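Local coordinates for protein alpha-amylase (Eisenia fetida, PDB 6M4K) that probably cuts internal alpha-1,4-glucosidic bonds of starch-like polysaccharides as a calcium-containing alpha-amylase of glycoside hydrolase family 13, at residues Y11-R16 with G95-V100; V20-W25 with C384-R389; G254-F259 with G288-F293; W25-I30 with V45-P50. All coordinates share one frame; numbering follows the deposited sequence.

Contact 1 of 4, residues Y11-R16 with G95-V100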
# COMPACT_ATOMS: atom_id res chain seq x y z
N TYR A 11 5.93 14.26 1.61
CA TYR A 11 5.72 15.40 2.48
C TYR A 11 4.58 15.09 3.43
O TYR A 11 3.47 14.79 3.00
CB TYR A 11 5.38 16.64 1.65
CG TYR A 11 5.17 17.86 2.50
CD1 TYR A 11 6.25 18.53 3.05
CD2 TYR A 11 3.89 18.35 2.75
CE1 TYR A 11 6.08 19.64 3.84
CE2 TYR A 11 3.71 19.48 3.54
CZ TYR A 11 4.81 20.12 4.08
OH TYR A 11 4.67 21.24 4.86
N CYS A 12 4.85 15.19 4.73
CA CYS A 12 3.84 14.92 5.74
C CYS A 12 3.85 16.03 6.78
O CYS A 12 4.88 16.69 7.00
CB CYS A 12 4.13 13.60 6.47
SG CYS A 12 4.03 12.13 5.46
N GLN A 13 2.71 16.22 7.43
CA GLN A 13 2.65 17.09 8.59
C GLN A 13 3.50 16.49 9.71
O GLN A 13 3.74 15.28 9.74
CB GLN A 13 1.20 17.20 9.07
CG GLN A 13 0.30 17.98 8.14
CD GLN A 13 0.62 19.46 8.13
OE1 GLN A 13 0.76 20.06 7.06
NE2 GLN A 13 0.74 20.05 9.31
N PRO A 14 3.97 17.33 10.64
CA PRO A 14 4.74 16.80 11.77
C PRO A 14 3.96 15.71 12.50
O PRO A 14 2.75 15.82 12.70
CB PRO A 14 4.94 18.03 12.66
CG PRO A 14 4.90 19.19 11.71
CD PRO A 14 3.89 18.80 10.65
N GLY A 15 4.66 14.65 12.87
CA GLY A 15 4.05 13.58 13.63
C GLY A 15 3.25 12.59 12.82
O GLY A 15 2.58 11.73 13.42
N ARG A 16 3.28 12.68 11.49
CA ARG A 16 2.54 11.77 10.63
C ARG A 16 3.48 11.18 9.59
O ARG A 16 4.42 11.84 9.13
CB ARG A 16 1.40 12.50 9.91
CG ARG A 16 0.50 13.23 10.88
CD ARG A 16 -0.66 13.90 10.21
NE ARG A 16 -1.45 14.64 11.19
CZ ARG A 16 -2.42 15.50 10.90
NH1 ARG A 16 -2.74 15.75 9.63
NH2 ARG A 16 -3.07 16.12 11.88
N GLY A 95 -4.31 18.22 6.45
CA GLY A 95 -2.97 17.67 6.51
C GLY A 95 -2.89 16.18 6.26
O GLY A 95 -1.99 15.52 6.79
N VAL A 96 -3.82 15.64 5.47
CA VAL A 96 -3.82 14.24 5.06
C VAL A 96 -3.82 14.25 3.54
O VAL A 96 -4.78 14.72 2.92
CB VAL A 96 -5.03 13.48 5.62
CG1 VAL A 96 -5.02 12.04 5.13
CG2 VAL A 96 -5.01 13.52 7.15
N TYR A 97 -2.74 13.77 2.93
CA TYR A 97 -2.52 14.00 1.51
C TYR A 97 -3.01 12.83 0.65
O TYR A 97 -3.34 11.75 1.15
CB TYR A 97 -1.06 14.37 1.26
CG TYR A 97 -0.71 15.59 2.08
CD1 TYR A 97 -1.47 16.76 1.98
CD2 TYR A 97 0.32 15.56 3.01
CE1 TYR A 97 -1.19 17.87 2.76
CE2 TYR A 97 0.61 16.69 3.79
CZ TYR A 97 -0.15 17.83 3.65
OH TYR A 97 0.14 18.93 4.43
N ILE A 98 -3.06 13.07 -0.66
CA ILE A 98 -3.70 12.16 -1.62
C ILE A 98 -2.67 11.70 -2.63
O ILE A 98 -2.05 12.53 -3.32
CB ILE A 98 -4.89 12.84 -2.32
CG1 ILE A 98 -5.95 13.29 -1.31
CG2 ILE A 98 -5.50 11.91 -3.38
CD1 ILE A 98 -6.62 12.14 -0.54
N TYR A 99 -2.52 10.38 -2.77
CA TYR A 99 -1.68 9.78 -3.79
C TYR A 99 -2.58 9.02 -4.76
O TYR A 99 -3.35 8.15 -4.35
CB TYR A 99 -0.65 8.84 -3.16
CG TYR A 99 0.04 9.51 -2.01
CD1 TYR A 99 0.92 10.56 -2.22
CD2 TYR A 99 -0.27 9.17 -0.70
CE1 TYR A 99 1.53 11.21 -1.15
CE2 TYR A 99 0.33 9.82 0.38
CZ TYR A 99 1.23 10.84 0.14
OH TYR A 99 1.82 11.48 1.20
N VAL A 100 -2.49 9.37 -6.03
CA VAL A 100 -3.35 8.79 -7.05
C VAL A 100 -2.71 7.53 -7.61
O VAL A 100 -1.54 7.51 -7.97
CB VAL A 100 -3.61 9.82 -8.16
CG1 VAL A 100 -4.09 9.15 -9.44
CG2 VAL A 100 -4.63 10.85 -7.67
O HOH W 1 3.31 13.57 0.62
O HOH W 2 0.55 14.51 6.71

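Contact 2 of 4, residues V20-W25 with C384-R389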
# COMPACT_ATOMS: atom_id res chain seq x y z
N VAL A 20 -2.35 4.98 3.90
CA VAL A 20 -3.39 3.95 3.87
C VAL A 20 -3.96 3.86 2.46
O VAL A 20 -4.29 4.88 1.85
CB VAL A 20 -4.53 4.26 4.86
CG1 VAL A 20 -5.61 3.17 4.78
CG2 VAL A 20 -4.01 4.41 6.27
N HIS A 21 -4.12 2.64 1.96
CA HIS A 21 -4.79 2.44 0.68
C HIS A 21 -6.28 2.23 0.94
O HIS A 21 -6.68 1.16 1.43
CB HIS A 21 -4.23 1.22 -0.02
CG HIS A 21 -4.78 1.00 -1.39
ND1 HIS A 21 -4.63 -0.18 -2.07
CD2 HIS A 21 -5.45 1.84 -2.22
CE1 HIS A 21 -5.19 -0.08 -3.26
NE2 HIS A 21 -5.70 1.14 -3.38
N LEU A 22 -7.09 3.25 0.67
CA LEU A 22 -8.54 3.14 0.85
C LEU A 22 -9.14 2.58 -0.44
O LEU A 22 -9.72 3.28 -1.27
CB LEU A 22 -9.13 4.48 1.29
CG LEU A 22 -8.67 4.99 2.65
CD1 LEU A 22 -9.31 6.34 2.96
CD2 LEU A 22 -9.01 3.99 3.75
N PHE A 23 -8.96 1.27 -0.61
CA PHE A 23 -9.21 0.58 -1.87
C PHE A 23 -10.70 0.62 -2.22
O PHE A 23 -11.55 0.15 -1.44
CB PHE A 23 -8.72 -0.86 -1.69
CG PHE A 23 -8.98 -1.78 -2.86
CD1 PHE A 23 -8.55 -1.47 -4.14
CD2 PHE A 23 -9.61 -3.00 -2.65
CE1 PHE A 23 -8.75 -2.35 -5.21
CE2 PHE A 23 -9.82 -3.89 -3.71
CZ PHE A 23 -9.41 -3.56 -4.98
N GLU A 24 -11.02 1.21 -3.37
CA GLU A 24 -12.38 1.34 -3.89
C GLU A 24 -13.29 2.22 -3.04
O GLU A 24 -14.51 2.26 -3.28
CB GLU A 24 -13.05 -0.02 -4.18
CG GLU A 24 -12.48 -0.76 -5.38
CD GLU A 24 -13.10 -0.35 -6.71
OE1 GLU A 24 -13.83 0.66 -6.78
OE2 GLU A 24 -12.85 -1.06 -7.70
N TRP A 25 -12.75 2.97 -2.08
CA TRP A 25 -13.58 3.93 -1.37
C TRP A 25 -14.00 5.07 -2.31
O TRP A 25 -13.21 5.54 -3.15
CB TRP A 25 -12.84 4.53 -0.18
CG TRP A 25 -12.67 3.61 1.00
CD1 TRP A 25 -12.37 2.27 0.98
CD2 TRP A 25 -12.79 3.98 2.38
NE1 TRP A 25 -12.28 1.79 2.27
CE2 TRP A 25 -12.56 2.81 3.15
CE3 TRP A 25 -13.08 5.17 3.05
CZ2 TRP A 25 -12.60 2.82 4.54
CZ3 TRP A 25 -13.13 5.17 4.43
CH2 TRP A 25 -12.89 4.01 5.16
N CYS A 384 -11.76 -2.10 7.05
CA CYS A 384 -11.20 -0.93 7.73
C CYS A 384 -10.03 -1.27 8.66
O CYS A 384 -10.00 -0.87 9.82
CB CYS A 384 -12.28 -0.16 8.50
SG CYS A 384 -13.57 0.52 7.45
N GLU A 385 -9.05 -2.01 8.12
CA GLU A 385 -7.87 -2.38 8.91
C GLU A 385 -7.22 -1.17 9.57
O GLU A 385 -6.67 -1.28 10.67
CB GLU A 385 -6.83 -3.06 8.01
CG GLU A 385 -7.21 -4.44 7.48
CD GLU A 385 -7.84 -4.39 6.10
OE1 GLU A 385 -8.73 -3.55 5.86
OE2 GLU A 385 -7.44 -5.20 5.25
N HIS A 386 -7.21 -0.03 8.89
CA HIS A 386 -6.54 1.15 9.44
C HIS A 386 -7.23 1.67 10.69
O HIS A 386 -6.62 2.41 11.46
CB HIS A 386 -6.48 2.25 8.37
CG HIS A 386 -7.81 2.80 8.00
ND1 HIS A 386 -8.72 2.11 7.24
CD2 HIS A 386 -8.40 3.98 8.33
CE1 HIS A 386 -9.81 2.84 7.09
NE2 HIS A 386 -9.64 3.98 7.75
N ARG A 387 -8.50 1.29 10.90
CA ARG A 387 -9.25 1.62 12.11
C ARG A 387 -9.18 0.53 13.18
O ARG A 387 -9.80 0.70 14.24
CB ARG A 387 -10.71 1.91 11.78
CG ARG A 387 -10.98 3.21 11.03
CD ARG A 387 -12.36 3.73 11.41
NE ARG A 387 -12.77 4.92 10.68
CZ ARG A 387 -13.75 5.71 11.10
NH1 ARG A 387 -14.38 5.43 12.24
NH2 ARG A 387 -14.10 6.78 10.40
N TRP A 388 -8.48 -0.57 12.95
CA TRP A 388 -8.30 -1.55 14.02
C TRP A 388 -7.37 -0.96 15.08
O TRP A 388 -6.34 -0.37 14.75
CB TRP A 388 -7.65 -2.82 13.48
CG TRP A 388 -8.47 -3.62 12.49
CD1 TRP A 388 -9.67 -3.28 11.94
CD2 TRP A 388 -8.11 -4.88 11.93
NE1 TRP A 388 -10.09 -4.28 11.07
CE2 TRP A 388 -9.14 -5.27 11.05
CE3 TRP A 388 -7.01 -5.73 12.10
CZ2 TRP A 388 -9.11 -6.47 10.35
CZ3 TRP A 388 -6.98 -6.92 11.40
CH2 TRP A 388 -8.02 -7.28 10.53
N ARG A 389 -7.73 -1.15 16.35
CA ARG A 389 -6.92 -0.58 17.43
C ARG A 389 -5.48 -1.07 17.35
O ARG A 389 -4.54 -0.30 17.60
CB ARG A 389 -7.52 -0.92 18.80
CG ARG A 389 -6.75 -0.32 19.99
CD ARG A 389 -7.26 -0.88 21.32
NE ARG A 389 -6.94 -2.30 21.38
CZ ARG A 389 -7.80 -3.28 21.16
NH1 ARG A 389 -9.08 -3.03 20.93
NH2 ARG A 389 -7.36 -4.53 21.19
O HOH W 3 -11.86 -0.62 4.39

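Contact 3 of 4, residues G254-F259 with G288-F293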
# COMPACT_ATOMS: atom_id res chain seq x y z
N GLY A 254 12.29 7.32 -8.19
CA GLY A 254 11.44 7.52 -7.04
C GLY A 254 11.45 6.24 -6.24
O GLY A 254 12.22 5.32 -6.53
N ARG A 255 10.58 6.16 -5.24
CA ARG A 255 10.54 4.94 -4.45
C ARG A 255 9.90 3.81 -5.25
O ARG A 255 9.26 4.02 -6.28
CB ARG A 255 9.80 5.16 -3.13
CG ARG A 255 10.62 5.98 -2.13
CD ARG A 255 9.99 5.94 -0.76
NE ARG A 255 10.67 6.86 0.16
CZ ARG A 255 11.21 6.51 1.32
NH1 ARG A 255 11.15 5.26 1.75
NH2 ARG A 255 11.82 7.42 2.06
N VAL A 256 10.12 2.58 -4.77
CA VAL A 256 9.65 1.37 -5.42
C VAL A 256 8.98 0.49 -4.38
O VAL A 256 9.48 0.36 -3.26
CB VAL A 256 10.80 0.62 -6.13
CG1 VAL A 256 10.29 -0.64 -6.79
CG2 VAL A 256 11.48 1.54 -7.15
N THR A 257 7.84 -0.09 -4.75
CA THR A 257 7.19 -1.10 -3.91
C THR A 257 8.14 -2.27 -3.70
O THR A 257 8.61 -2.88 -4.67
CB THR A 257 5.95 -1.63 -4.63
OG1 THR A 257 6.32 -2.09 -5.94
CG2 THR A 257 4.88 -0.55 -4.77
N GLU A 258 8.36 -2.64 -2.44
CA GLU A 258 9.21 -3.79 -2.14
C GLU A 258 8.32 -4.99 -1.80
O GLU A 258 7.93 -5.20 -0.65
CB GLU A 258 10.20 -3.46 -1.03
CG GLU A 258 11.10 -4.62 -0.60
CD GLU A 258 11.80 -5.31 -1.76
OE1 GLU A 258 13.04 -5.15 -1.91
OE2 GLU A 258 11.13 -6.04 -2.51
N PHE A 259 7.98 -5.78 -2.83
CA PHE A 259 7.16 -6.96 -2.60
C PHE A 259 7.88 -8.06 -1.82
O PHE A 259 7.23 -8.93 -1.25
CB PHE A 259 6.64 -7.49 -3.94
CG PHE A 259 5.49 -6.70 -4.50
CD1 PHE A 259 5.70 -5.54 -5.24
CD2 PHE A 259 4.18 -7.10 -4.24
CE1 PHE A 259 4.63 -4.81 -5.73
CE2 PHE A 259 3.11 -6.37 -4.73
CZ PHE A 259 3.33 -5.23 -5.47
N GLY A 288 18.35 -9.01 1.26
CA GLY A 288 18.30 -8.94 -0.18
C GLY A 288 17.22 -8.04 -0.72
O GLY A 288 16.74 -8.24 -1.84
N GLN A 289 16.80 -7.04 0.07
CA GLN A 289 15.74 -6.12 -0.30
C GLN A 289 16.32 -4.76 -0.65
O GLN A 289 17.52 -4.50 -0.47
CB GLN A 289 14.73 -5.99 0.86
CG GLN A 289 14.10 -7.32 1.26
CD GLN A 289 13.03 -7.20 2.34
OE1 GLN A 289 12.72 -6.11 2.84
NE2 GLN A 289 12.42 -8.33 2.69
N LEU A 290 15.47 -3.89 -1.16
CA LEU A 290 15.85 -2.50 -1.40
C LEU A 290 16.26 -1.84 -0.09
O LEU A 290 15.87 -2.25 1.00
CB LEU A 290 14.65 -1.73 -1.95
CG LEU A 290 14.14 -2.16 -3.32
CD1 LEU A 290 12.93 -1.34 -3.74
CD2 LEU A 290 15.26 -2.06 -4.35
N SER A 291 17.06 -0.78 -0.21
CA SER A 291 17.30 0.05 0.97
C SER A 291 15.99 0.65 1.45
O SER A 291 15.08 0.94 0.67
CB SER A 291 18.31 1.16 0.66
OG SER A 291 17.68 2.27 0.03
N GLY A 292 15.89 0.82 2.76
CA GLY A 292 14.68 1.40 3.33
C GLY A 292 14.30 2.72 2.70
O GLY A 292 13.11 3.01 2.50
N PHE A 293 15.30 3.56 2.37
CA PHE A 293 15.00 4.87 1.82
C PHE A 293 14.43 4.79 0.41
O PHE A 293 13.83 5.76 -0.06
CB PHE A 293 16.26 5.75 1.78
CG PHE A 293 16.82 6.09 3.13
CD1 PHE A 293 16.09 5.87 4.30
CD2 PHE A 293 18.09 6.63 3.23
CE1 PHE A 293 16.65 6.19 5.54
CE2 PHE A 293 18.63 6.96 4.45
CZ PHE A 293 17.92 6.74 5.61

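Contact 4 of 4, residues W25-I30 with V45-P50. With SO4 (sulfate ion), chain G.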
# COMPACT_ATOMS: atom_id res chain seq x y z
N TRP A 25 -12.75 2.97 -2.08
CA TRP A 25 -13.58 3.93 -1.37
C TRP A 25 -14.00 5.07 -2.31
O TRP A 25 -13.21 5.54 -3.15
CB TRP A 25 -12.84 4.53 -0.18
CG TRP A 25 -12.67 3.61 1.00
CD1 TRP A 25 -12.37 2.27 0.98
CD2 TRP A 25 -12.79 3.98 2.38
NE1 TRP A 25 -12.28 1.79 2.27
CE2 TRP A 25 -12.56 2.81 3.15
CE3 TRP A 25 -13.08 5.17 3.05
CZ2 TRP A 25 -12.60 2.82 4.54
CZ3 TRP A 25 -13.13 5.17 4.43
CH2 TRP A 25 -12.89 4.01 5.16
N LYS A 26 -15.24 5.52 -2.14
CA LYS A 26 -15.74 6.70 -2.84
C LYS A 26 -15.09 7.97 -2.30
O LYS A 26 -14.67 8.05 -1.14
CB LYS A 26 -17.26 6.83 -2.68
CG LYS A 26 -18.06 5.76 -3.41
CD LYS A 26 -19.57 6.03 -3.32
CE LYS A 26 -20.06 5.93 -1.88
NZ LYS A 26 -21.57 5.91 -1.86
N TRP A 27 -15.05 9.00 -3.16
CA TRP A 27 -14.43 10.26 -2.76
C TRP A 27 -15.13 10.88 -1.56
O TRP A 27 -14.47 11.44 -0.67
CB TRP A 27 -14.38 11.24 -3.93
CG TRP A 27 -13.78 10.72 -5.20
CD1 TRP A 27 -14.13 11.09 -6.45
CD2 TRP A 27 -12.70 9.77 -5.36
NE1 TRP A 27 -13.37 10.44 -7.39
CE2 TRP A 27 -12.49 9.62 -6.74
CE3 TRP A 27 -11.94 9.00 -4.47
CZ2 TRP A 27 -11.52 8.74 -7.26
CZ3 TRP A 27 -10.98 8.14 -4.98
CH2 TRP A 27 -10.79 8.02 -6.37
N THR A 28 -16.46 10.80 -1.51
CA THR A 28 -17.15 11.39 -0.37
C THR A 28 -16.78 10.69 0.93
O THR A 28 -16.70 11.34 1.98
CB THR A 28 -18.66 11.33 -0.57
OG1 THR A 28 -19.05 9.99 -0.87
CG2 THR A 28 -19.08 12.28 -1.69
N ASP A 29 -16.53 9.38 0.88
CA ASP A 29 -16.11 8.65 2.07
C ASP A 29 -14.67 8.96 2.46
O ASP A 29 -14.38 9.12 3.65
CB ASP A 29 -16.33 7.14 1.90
CG ASP A 29 -17.78 6.75 2.08
OD1 ASP A 29 -18.48 7.41 2.89
OD2 ASP A 29 -18.21 5.79 1.43
N ILE A 30 -13.77 9.06 1.48
CA ILE A 30 -12.40 9.44 1.81
C ILE A 30 -12.37 10.83 2.41
O ILE A 30 -11.68 11.08 3.41
CB ILE A 30 -11.48 9.30 0.59
CG1 ILE A 30 -11.46 7.84 0.12
CG2 ILE A 30 -10.07 9.80 0.91
CD1 ILE A 30 -10.54 7.56 -1.04
N VAL A 45 -3.33 9.09 1.94
CA VAL A 45 -4.24 8.07 1.41
C VAL A 45 -3.89 7.80 -0.04
O VAL A 45 -3.81 8.73 -0.84
CB VAL A 45 -5.71 8.54 1.47
CG1 VAL A 45 -6.63 7.54 0.77
CG2 VAL A 45 -6.12 8.74 2.90
N GLN A 46 -3.71 6.53 -0.39
CA GLN A 46 -3.67 6.12 -1.79
C GLN A 46 -5.09 5.85 -2.25
O GLN A 46 -5.80 5.05 -1.64
CB GLN A 46 -2.84 4.85 -1.94
CG GLN A 46 -2.66 4.40 -3.36
CD GLN A 46 -1.92 3.10 -3.43
OE1 GLN A 46 -0.81 2.98 -2.90
NE2 GLN A 46 -2.52 2.09 -4.06
N VAL A 47 -5.50 6.50 -3.34
CA VAL A 47 -6.86 6.39 -3.86
C VAL A 47 -6.85 5.55 -5.13
O VAL A 47 -5.88 5.55 -5.90
CB VAL A 47 -7.49 7.77 -4.11
CG1 VAL A 47 -7.50 8.59 -2.83
CG2 VAL A 47 -6.79 8.52 -5.25
N SER A 48 -7.96 4.83 -5.36
CA SER A 48 -8.10 3.99 -6.54
C SER A 48 -8.07 4.85 -7.81
O SER A 48 -8.33 6.06 -7.75
CB SER A 48 -9.43 3.23 -6.46
OG SER A 48 -9.35 2.16 -5.53
N PRO A 49 -7.75 4.26 -8.97
CA PRO A 49 -7.60 5.06 -10.20
C PRO A 49 -8.80 5.97 -10.41
O PRO A 49 -9.95 5.50 -10.44
CB PRO A 49 -7.48 3.99 -11.30
CG PRO A 49 -6.80 2.84 -10.59
CD PRO A 49 -7.41 2.84 -9.20
N PRO A 50 -8.58 7.28 -10.52
CA PRO A 50 -9.69 8.24 -10.53
C PRO A 50 -10.06 8.70 -11.93
O PRO A 50 -11.02 9.46 -12.09
CB PRO A 50 -9.13 9.41 -9.72
CG PRO A 50 -7.68 9.40 -10.13
CD PRO A 50 -7.30 7.95 -10.21
S SO4 G . -21.78 9.42 -3.34
O1 SO4 G . -21.03 9.39 -4.58
O2 SO4 G . -20.83 9.44 -2.24
O3 SO4 G . -22.57 8.19 -3.22
O4 SO4 G . -22.64 10.60 -3.30
O HOH W 4 -10.29 4.91 -3.56
O HOH W 5 -12.87 10.28 -10.28

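Contact 1 of 4, residues Y11-R16 with G95-V100
The ring of Y11 lies obliquely against the Y97 ring. Y11 CD2 is 3.8 Å from Y97 CE2, and the hydroxyl of Y97 sits at the rim of the Y11 ring, near its plane. The two planes are 36° apart. Y11 reaches this place because its CG is anti to the backbone N (chi1 -180°), which brings the ring alongside Y97. F225 meets the Y97 ring from elsewhere in the chain.

Q13 comes to the same hydroxyl end of Y97. Its chain bends at chi2 and carries OE1 to 2.9 Å from Y97 OH, at the ring edge. This weak hydrogen bond belongs to one of two conformers of Q13, and the Y97 proton has another acceptor in reach. Nearer the backbone, Q13 CG rests 3.6 Å from G95 O.

G95 O takes two donors. R16 NH1 reaches it at 2.9 Å, with G95 O near the guanidinium plane, but the N-H angle of 137° makes the bond weak. The stronger partner of NH1 is L94 O, while NE binds N41. The other donor is a water, which also accepts from Q13 N. A second water accepts from Y11 N and also bonds to Y99 OH, 2.6 Å away.

G95 has positive phi and ends helix 81-93 in a Schellman motif. Next to C12, which is tied to C43 by a disulfide, the loop 11-16 therefore packs where that helix turns into strand 97-102, the third strand of the TIM barrel.

Contact 2 of 4, residues V20-W25 with C384-R389
One methyl of L22 lies over two aromatic rings at once. L22 CD2 sits over one face of the H386 imidazole, a CH-pi contact 4.0 Å from L22 CD2 to the ring centroid. The same methyl also sits over the face of W25, so it fills the angle between the two rings. In all, the histidine is touched by three side chains of segment 20-25.

W25 and H386 extend toward each other from their two segments. W25 CZ2 is 3.8 Å from H386 CE1, at the histidine ring edge, and the planes are 64° apart. V20 lies against the base of the side chain, with CG1 3.8 Å from H386 CB. The ring reaches this place because chi1 of H386 is 67°, which sets CG between the backbone N and the carbonyl carbon.

Both imidazole nitrogens are satisfied outside the contact, ND1 by S344 and NE2 by E33. Those bonds probably fix the ring's rotation.

C384, disulfide-bonded to C377, puts SG 3.8 Å from W25 CZ2, a sulfur-aromatic contact at the indole edge. A water accepts from both W25 NE1 and C384 N and bridges the two segments.

The 3-10 turn 385-387 lies just before helix 389-401. It covers the outside of the first strand, 19-22, of the family 13 TIM barrel, with S344 of the last strand bonded to H386.

Contact 3 of 4, residues G254-F259 with G288-F293
E258 OE1 accepts the backbone N-H of L290 at 2.8 Å. The bond is nearly straight, 165° at the hydrogen, and the donor approaches close to the C-O axis of the carboxylate. OE1 also lies over the start of segment 288-293, 3.4 Å from Q289 CB. The glutamate gets there with CG anti to its N (chi1 178°) and a bend at chi2 (51°) that turns the carboxylate toward L290. The Q289 amide passes it obliquely.

Next to this bond is an apolar pair. L290 CD1 packs on V256 at 3.8 Å from V256 CB, the two side chains crossing at about a right angle.

At the far end, the carbonyl oxygen of F293 stands over the centre of one face of the R255 guanidinium, 3.1 Å from R255 CZ. F293 O is at poor angles for hydrogen bonds. R255 NH1 bonds to A295 O, and NE bonds to G8 O.

The next shell fixes these groups. E258 is the N-cap of helix 259-270, and its OE2 accepts from K260 N. N264 of that helix holds Q289 NE2, and Y337 bonds to L290 O. Backbone bonds from V256 to D294 and L296 pair strand 255-257 with strand 295-297.

One buried carboxylate therefore serves two backbone N-H groups, one at the start of helix 259-270 and one in the loop leading to strand 295-297. Together with the nearby helix N-terminus, this would probably stabilise its negative charge.

Contact 4 of 4, residues W25-I30 with V45-P50
The W27 indole meets segment 45-50 with the benzene end of its ring system. S48 O lies in plane at the ring edge, 3.4 Å from W27 CH2, and I30 CD1 is also in plane at the edge. V47 and P50 approach obliquely: V47 CB is 3.6 Å from W27 CZ3, and P50 CB is 3.5 Å from W27 CZ2. F84 of helix 81-93 meets the indole edge-to-face. A chi1 of -52° turns the indole to this side, with W27 CG beside the backbone N.

This is the inner side of the first beta-alpha-beta crossover of the TIM barrel, in which helix 27-39 follows strand 19-22 and leads to strand 44-47. I30, one turn after W27, continues the contact. Its CD1 packs on V47 CG1 at 3.7 Å, and its CG2 faces V45 CG1 at 4.1 Å.

At the loop end one water donates to W25 O and accepts from S48 N. S48 OG itself accepts from E24 N.

K26 is the N-cap of the helix. Its NZ binds a sulfate, probably from the crystallisation liquor, and forms a salt bridge with D374. T28 OG1 also approaches the sulfate, though so closely that the details are doubtful. Another water accepts from W27 NE1, 2.9 Å away, and can donate to P50 O, 2.7 Å from it.

In the fold
All four contacts reach the same closed barrel. Contacts 2 and 4 share W25, and their centres are about 11 Å apart. Their neighbouring strands meet at V20 O and Q46 N, 2.8 Å apart, a probable hydrogen bond. Contact 1 joins contact 4 on the next strand pair: Y97 O is 2.8 Å from V45 N, again a probable hydrogen bond, and V100 packs on P50. Contact 3 lies farther round the barrel, its centre about 25 Å from that of contact 4, on the opposite side of the chain's centre. Its V256 side chain is about 10 Å from that of the calcium-binding R161. The other three lie away from the calcium site.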